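Local coordinates for uncharacterized ABC transporter solute-binding protein yclQ (Bacillus subtilis subsp. subtilis str. 168, PDB 3GFV) that binds iron-free and ferric petrobactin, and the precursor 3,4-dihydroxybenzoic acid, as the solute-binding component of the YclNOPQ ABC transporter that takes up ferric-petrobactin, at residues G174-A179 with Y230-D235; V218-I223 with K247-N252. One frame throughout, in Å; residues are numbered along the deposited sequence.

Interaction 1: G174-A179 with Y230-D235; sequences GLVIMA and YLFVID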
loop_
_atom_site.group_PDB
_atom_site.type_symbol
_atom_site.label_atom_id
_atom_site.label_comp_id
_atom_site.label_asym_id
_atom_site.label_seq_id
_atom_site.Cartn_x
_atom_site.Cartn_y
_atom_site.Cartn_z
ATOM N N GLY A 174 12.596 -14.635 5.428
ATOM C CA GLY A 174 11.508 -14.511 4.467
ATOM C C GLY A 174 11.982 -13.886 3.171
ATOM O O GLY A 174 12.891 -13.038 3.152
ATOM N N LEU A 175 11.355 -14.309 2.079
ATOM C CA LEU A 175 11.569 -13.688 0.778
ATOM C C LEU A 175 10.224 -13.177 0.261
ATOM O O LEU A 175 9.224 -13.883 0.349
ATOM C CB LEU A 175 12.149 -14.711 -0.203
ATOM C CG LEU A 175 12.280 -14.261 -1.662
ATOM C CD1 LEU A 175 13.321 -13.138 -1.789
ATOM C CD2 LEU A 175 12.631 -15.466 -2.605
ATOM N N VAL A 176 10.211 -11.960 -0.278
ATOM C CA VAL A 176 8.992 -11.389 -0.864
ATOM C C VAL A 176 9.106 -11.354 -2.380
ATOM O O VAL A 176 10.058 -10.782 -2.925
ATOM C CB VAL A 176 8.771 -9.940 -0.359
ATOM C CG1 VAL A 176 7.448 -9.375 -0.904
ATOM C CG2 VAL A 176 8.768 -9.907 1.179
ATOM N N ILE A 177 8.134 -11.951 -3.064
ATOM C CA ILE A 177 8.153 -11.966 -4.543
ATOM C C ILE A 177 6.825 -11.511 -5.100
ATOM O O ILE A 177 5.789 -11.681 -4.470
ATOM C CB ILE A 177 8.474 -13.333 -5.160
ATOM C CG1 ILE A 177 7.472 -14.411 -4.702
ATOM C CG2 ILE A 177 9.950 -13.725 -4.879
ATOM C CD1 ILE A 177 7.599 -15.732 -5.415
HETATM N N MSE A 178 6.867 -10.964 -6.312
HETATM C CA MSE A 178 5.644 -10.668 -7.041
HETATM C C MSE A 178 5.677 -11.441 -8.355
HETATM O O MSE A 178 6.714 -11.480 -9.052
HETATM C CB MSE A 178 5.478 -9.159 -7.269
HETATM C CG MSE A 178 4.230 -8.823 -8.053
HETATM SE SE MSE A 178 4.019 -6.860 -8.120
HETATM C CE MSE A 178 5.364 -6.555 -9.438
ATOM N N ALA A 179 4.571 -12.111 -8.650
ATOM C CA ALA A 179 4.407 -12.845 -9.903
ATOM C C ALA A 179 3.615 -12.002 -10.889
ATOM O O ALA A 179 2.642 -11.369 -10.523
ATOM C CB ALA A 179 3.691 -14.155 -9.653
ATOM N N TYR A 230 10.114 -18.560 4.817
ATOM C CA TYR A 230 8.781 -18.026 4.515
ATOM C C TYR A 230 8.799 -17.331 3.170
ATOM O O TYR A 230 9.739 -16.610 2.851
ATOM C CB TYR A 230 8.306 -17.033 5.602
ATOM C CG TYR A 230 8.008 -17.745 6.884
ATOM C CD1 TYR A 230 6.693 -18.086 7.231
ATOM C CD2 TYR A 230 9.048 -18.158 7.717
ATOM C CE1 TYR A 230 6.428 -18.783 8.405
ATOM C CE2 TYR A 230 8.789 -18.864 8.883
ATOM C CZ TYR A 230 7.481 -19.167 9.224
ATOM O OH TYR A 230 7.235 -19.877 10.384
ATOM N N LEU A 231 7.763 -17.563 2.371
ATOM C CA LEU A 231 7.694 -16.966 1.042
ATOM C C LEU A 231 6.403 -16.149 0.924
ATOM O O LEU A 231 5.305 -16.697 0.973
ATOM C CB LEU A 231 7.760 -18.051 -0.038
ATOM C CG LEU A 231 7.708 -17.551 -1.496
ATOM C CD1 LEU A 231 8.919 -16.707 -1.842
ATOM C CD2 LEU A 231 7.629 -18.762 -2.454
ATOM N N PHE A 232 6.563 -14.838 0.796
ATOM C CA PHE A 232 5.432 -13.920 0.684
ATOM C C PHE A 232 5.195 -13.637 -0.787
ATOM O O PHE A 232 6.102 -13.168 -1.480
ATOM C CB PHE A 232 5.755 -12.625 1.421
ATOM C CG PHE A 232 5.927 -12.805 2.899
ATOM C CD1 PHE A 232 4.835 -12.689 3.750
ATOM C CD2 PHE A 232 7.175 -13.109 3.436
ATOM C CE1 PHE A 232 4.981 -12.842 5.140
ATOM C CE2 PHE A 232 7.329 -13.270 4.825
ATOM C CZ PHE A 232 6.232 -13.160 5.664
ATOM N N VAL A 233 3.988 -13.931 -1.269
ATOM C CA VAL A 233 3.712 -13.792 -2.700
ATOM C C VAL A 233 2.609 -12.780 -2.986
ATOM O O VAL A 233 1.526 -12.838 -2.378
ATOM C CB VAL A 233 3.277 -15.130 -3.294
ATOM C CG1 VAL A 233 3.056 -14.990 -4.784
ATOM C CG2 VAL A 233 4.349 -16.183 -3.023
ATOM N N ILE A 234 2.882 -11.889 -3.938
ATOM C CA ILE A 234 1.878 -10.943 -4.452
ATOM C C ILE A 234 1.737 -11.250 -5.920
ATOM O O ILE A 234 2.736 -11.472 -6.601
ATOM C CB ILE A 234 2.350 -9.496 -4.256
ATOM C CG1 ILE A 234 2.380 -9.180 -2.760
ATOM C CG2 ILE A 234 1.421 -8.493 -4.954
ATOM C CD1 ILE A 234 3.328 -8.070 -2.432
ATOM N N ASP A 235 0.506 -11.295 -6.411
ATOM C CA ASP A 235 0.291 -11.576 -7.826
ATOM C C ASP A 235 -0.224 -10.329 -8.542
ATOM O O ASP A 235 -1.379 -9.925 -8.357
ATOM C CB ASP A 235 -0.698 -12.711 -7.990
ATOM C CG ASP A 235 -0.673 -13.281 -9.400
ATOM O OD1 ASP A 235 -0.796 -12.491 -10.353
ATOM O OD2 ASP A 235 -0.461 -14.492 -9.541
#

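Interaction 2: V218-I223 with K247-N252; sequences VSYEYI and KQVVEN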
loop_
_atom_site.group_PDB
_atom_site.type_symbol
_atom_site.label_atom_id
_atom_site.label_comp_id
_atom_site.label_asym_id
_atom_site.label_seq_id
_atom_site.Cartn_x
_atom_site.Cartn_y
_atom_site.Cartn_z
ATOM N N VAL A 218 14.053 -11.979 -11.121
ATOM C CA VAL A 218 14.757 -13.191 -10.694
ATOM C C VAL A 218 14.141 -14.448 -11.311
ATOM O O VAL A 218 13.004 -14.429 -11.756
ATOM C CB VAL A 218 14.771 -13.362 -9.160
ATOM C CG1 VAL A 218 15.566 -12.246 -8.468
ATOM C CG2 VAL A 218 13.353 -13.449 -8.597
ATOM N N SER A 219 14.899 -15.544 -11.308
ATOM C CA SER A 219 14.445 -16.834 -11.834
ATOM C C SER A 219 13.953 -17.760 -10.720
ATOM O O SER A 219 14.087 -17.461 -9.525
ATOM C CB SER A 219 15.611 -17.534 -12.537
ATOM O OG SER A 219 16.628 -17.801 -11.573
ATOM N N TYR A 220 13.417 -18.914 -11.111
ATOM C CA TYR A 220 13.050 -19.935 -10.132
ATOM C C TYR A 220 14.286 -20.415 -9.386
ATOM O O TYR A 220 14.235 -20.677 -8.175
ATOM C CB TYR A 220 12.347 -21.122 -10.804
ATOM C CG TYR A 220 10.972 -20.798 -11.355
ATOM C CD1 TYR A 220 9.874 -21.603 -11.069
ATOM C CD2 TYR A 220 10.772 -19.681 -12.157
ATOM C CE1 TYR A 220 8.616 -21.306 -11.576
ATOM C CE2 TYR A 220 9.522 -19.376 -12.665
ATOM C CZ TYR A 220 8.447 -20.192 -12.375
ATOM O OH TYR A 220 7.204 -19.874 -12.883
ATOM N N GLU A 221 15.400 -20.528 -10.110
ATOM C CA GLU A 221 16.651 -20.956 -9.512
ATOM C C GLU A 221 17.067 -20.018 -8.386
ATOM O O GLU A 221 17.754 -20.432 -7.458
ATOM C CB GLU A 221 17.772 -21.018 -10.546
ATOM C CG GLU A 221 17.677 -22.183 -11.522
ATOM C CD GLU A 221 16.875 -21.845 -12.773
ATOM O OE1 GLU A 221 16.065 -20.882 -12.726
ATOM O OE2 GLU A 221 17.063 -22.542 -13.805
ATOM N N TYR A 222 16.679 -18.749 -8.498
ATOM C CA TYR A 222 16.960 -17.787 -7.443
ATOM C C TYR A 222 16.205 -18.137 -6.151
ATOM O O TYR A 222 16.748 -18.028 -5.065
ATOM C CB TYR A 222 16.552 -16.371 -7.877
ATOM C CG TYR A 222 16.643 -15.387 -6.752
ATOM C CD1 TYR A 222 17.867 -14.829 -6.398
ATOM C CD2 TYR A 222 15.513 -15.010 -6.016
ATOM C CE1 TYR A 222 17.968 -13.927 -5.341
ATOM C CE2 TYR A 222 15.609 -14.116 -4.970
ATOM C CZ TYR A 222 16.822 -13.569 -4.636
ATOM O OH TYR A 222 16.894 -12.682 -3.577
ATOM N N ILE A 223 14.956 -18.566 -6.280
ATOM C CA ILE A 223 14.184 -18.956 -5.094
ATOM C C ILE A 223 14.845 -20.164 -4.412
ATOM O O ILE A 223 14.999 -20.204 -3.193
ATOM C CB ILE A 223 12.730 -19.258 -5.469
ATOM C CG1 ILE A 223 12.050 -17.973 -5.960
ATOM C CG2 ILE A 223 11.959 -19.802 -4.274
ATOM C CD1 ILE A 223 10.678 -18.215 -6.538
ATOM N N LYS A 247 0.576 -20.099 -8.810
ATOM C CA LYS A 247 0.703 -21.549 -8.681
ATOM C C LYS A 247 1.794 -22.124 -9.571
ATOM O O LYS A 247 2.485 -23.081 -9.197
ATOM C CB LYS A 247 -0.629 -22.240 -8.981
ATOM C CG LYS A 247 -1.707 -21.977 -7.942
ATOM C CD LYS A 247 -2.891 -22.916 -8.137
ATOM C CE LYS A 247 -2.421 -24.353 -8.337
ATOM N NZ LYS A 247 -3.544 -25.340 -8.375
ATOM N N GLN A 248 1.953 -21.566 -10.760
ATOM C CA GLN A 248 2.981 -22.090 -11.642
ATOM C C GLN A 248 4.334 -21.787 -11.026
ATOM O O GLN A 248 5.307 -22.477 -11.310
ATOM C CB GLN A 248 2.873 -21.525 -13.060
ATOM C CG GLN A 248 3.335 -20.087 -13.238
ATOM C CD GLN A 248 2.919 -19.521 -14.596
ATOM O OE1 GLN A 248 3.765 -19.183 -15.429
ATOM N NE2 GLN A 248 1.612 -19.438 -14.829
ATOM N N VAL A 249 4.401 -20.753 -10.182
ATOM C CA VAL A 249 5.662 -20.492 -9.523
ATOM C C VAL A 249 5.831 -21.407 -8.317
ATOM O O VAL A 249 6.800 -22.140 -8.222
ATOM C CB VAL A 249 5.824 -19.039 -9.046
ATOM C CG1 VAL A 249 7.163 -18.900 -8.277
ATOM C CG2 VAL A 249 5.756 -18.065 -10.229
ATOM N N VAL A 250 4.886 -21.362 -7.392
ATOM C CA VAL A 250 5.178 -21.916 -6.071
ATOM C C VAL A 250 4.979 -23.410 -6.018
ATOM O O VAL A 250 5.552 -24.094 -5.172
ATOM C CB VAL A 250 4.364 -21.248 -4.952
ATOM C CG1 VAL A 250 4.630 -19.746 -4.937
ATOM C CG2 VAL A 250 2.894 -21.552 -5.132
ATOM N N GLU A 251 4.172 -23.924 -6.936
ATOM C CA GLU A 251 3.941 -25.358 -6.987
ATOM C C GLU A 251 4.807 -26.025 -8.062
ATOM O O GLU A 251 4.691 -27.224 -8.312
ATOM C CB GLU A 251 2.439 -25.638 -7.135
ATOM C CG GLU A 251 1.675 -25.111 -5.906
ATOM C CD GLU A 251 0.173 -25.197 -6.035
ATOM O OE1 GLU A 251 -0.312 -26.028 -6.833
ATOM O OE2 GLU A 251 -0.525 -24.434 -5.327
ATOM N N ASN A 252 5.706 -25.246 -8.662
ATOM C CA ASN A 252 6.656 -25.807 -9.629
ATOM C C ASN A 252 7.572 -26.861 -8.989
ATOM O O ASN A 252 8.097 -26.654 -7.893
ATOM C CB ASN A 252 7.535 -24.712 -10.209
ATOM C CG ASN A 252 8.251 -25.164 -11.442
ATOM O OD1 ASN A 252 9.221 -25.934 -11.380
ATOM N ND2 ASN A 252 7.749 -24.735 -12.590
#

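Interaction 1: G174-A179 with Y230-D235
Leu175 and Leu231 sit in register on parallel strands 174-179 and 230-235, whose axes approach to 4.6 Å at an angle of 24°. Leu175 bonds Tyr230 O through its N and Phe232 N through its O, and Ile177 does the same with Phe232 and Ile234; this flanking register, kept over five backbone bonds, is the signature of parallel pairing. The straightest runs from Ile177 N to Phe232 O (2.8 Å, 173° at the hydrogen), almost collinear with that carbonyl.

The tight part is the face bearing Leu175, Ile177, Leu231 and Val233. Ile177 holds CG1 between its backbone N and carbonyl carbon (chi1 58°), and this carries the chain across to strand 230-235. Ile177 CD1 comes 3.9 Å from Leu231 CD1, and Ile177 CG1 lies 4.0 Å from Val233 CG2, the two side chains running side by side. Leu175 points the same way as Leu231 and brings CD2 to within 4.0 Å of Leu231 CD1, so Leu231 CD1 is touched by both.

Side chain against side chain, the other face is looser, although buried too. Phe232 turns its ring edge to Leu175 O, with CD2 3.8 Å from that oxygen, while Val176 CG2 lies obliquely to the ring, nearest Phe232 CB. Selenomethionine Met178 touches backbone instead, CG 3.4 Å from Ile234 O, and its end leads away toward strand 183-187. Tyr230 likewise swings outward, its ring stacking with His265.

Asp235 caps the helix after its own strand through OD1 and Thr238 N. Both strands are neighbours in the mixed, largely parallel sheet of one lobe of the periplasmic binding protein fold.

Interaction 2: V218-I223 with K247-N252
A backbone bond of 2.9 Å from Glu251 N to Lys247 O closes the last turn of the helix against which Tyr220 packs. Contact between segments 218-223 and 247-252 is small, 207 Å² summed over both sides, and Tyr220 carries most of it.

With chi1 at -68°, Tyr220 places CG beside its own backbone N, and the ring points its edge at the end of helix 246-250. Gln248 O lies at the ring edge, in its plane, 3.5 Å from Tyr220 CE1. Asn252 CB approaches the edge as well, whereas Asn252 ND2 comes in obliquely, 3.7 Å from Tyr220 CE1. The Asn252 amide is turned 69° from the ring plane, so the two flat groups are not stacked; its OD1 accepts instead from Tyr254 N, a bond that helps to fix the amide's rotation.

Val249 divides its two methyls between two partners. Val249 CG2 touches Tyr220 OH at 3.5 Å, while Val249 CG1 meets Ile223 CD1 at 4.0 Å, the Ile223 and Val249 side chains crossing at about a right angle. Ile184 of strand 183-187 touches both Tyr220 and Val249, which places this apolar part of the contact against the sheet. The Gln248 side chain, by contrast, is exposed and adds a marginal touch through CG.

Ser219 N-caps the helix that carries Tyr220, its OG accepting from Tyr222 N (3.2 Å, 140° at the hydrogen). The first turn of helix 220-226 thus meets the end of helix 246-250 on the sheet face that bears Ile177 and Leu231, within the helix layer over the sheet of the periplasmic binding protein fold.

Overall arrangement
Interaction 1 belongs to the core, all its touching residues being buried, whereas interaction 2 lies farther out, about 24 Å between its centre and that of the chain against about 15 Å. Their chemistry follows: backbone bonds knit the strands of 174-179 with 230-235, while 218-223 with 247-252 meet through side-chain packing round an aromatic ring. The contacts touch where helices cover the sheet. Ile177 CD1 meets Ile223 CD1 at 4.1 Å, and Val250 CG1 lies 4.0 Å from Leu231 CD2. Helix 220-226 directly precedes strand 230-235, and helix 246-250 belongs to the beta-alpha-beta connection from that strand to its parallel neighbour 266-268, together with helices 236-240 and 259-262.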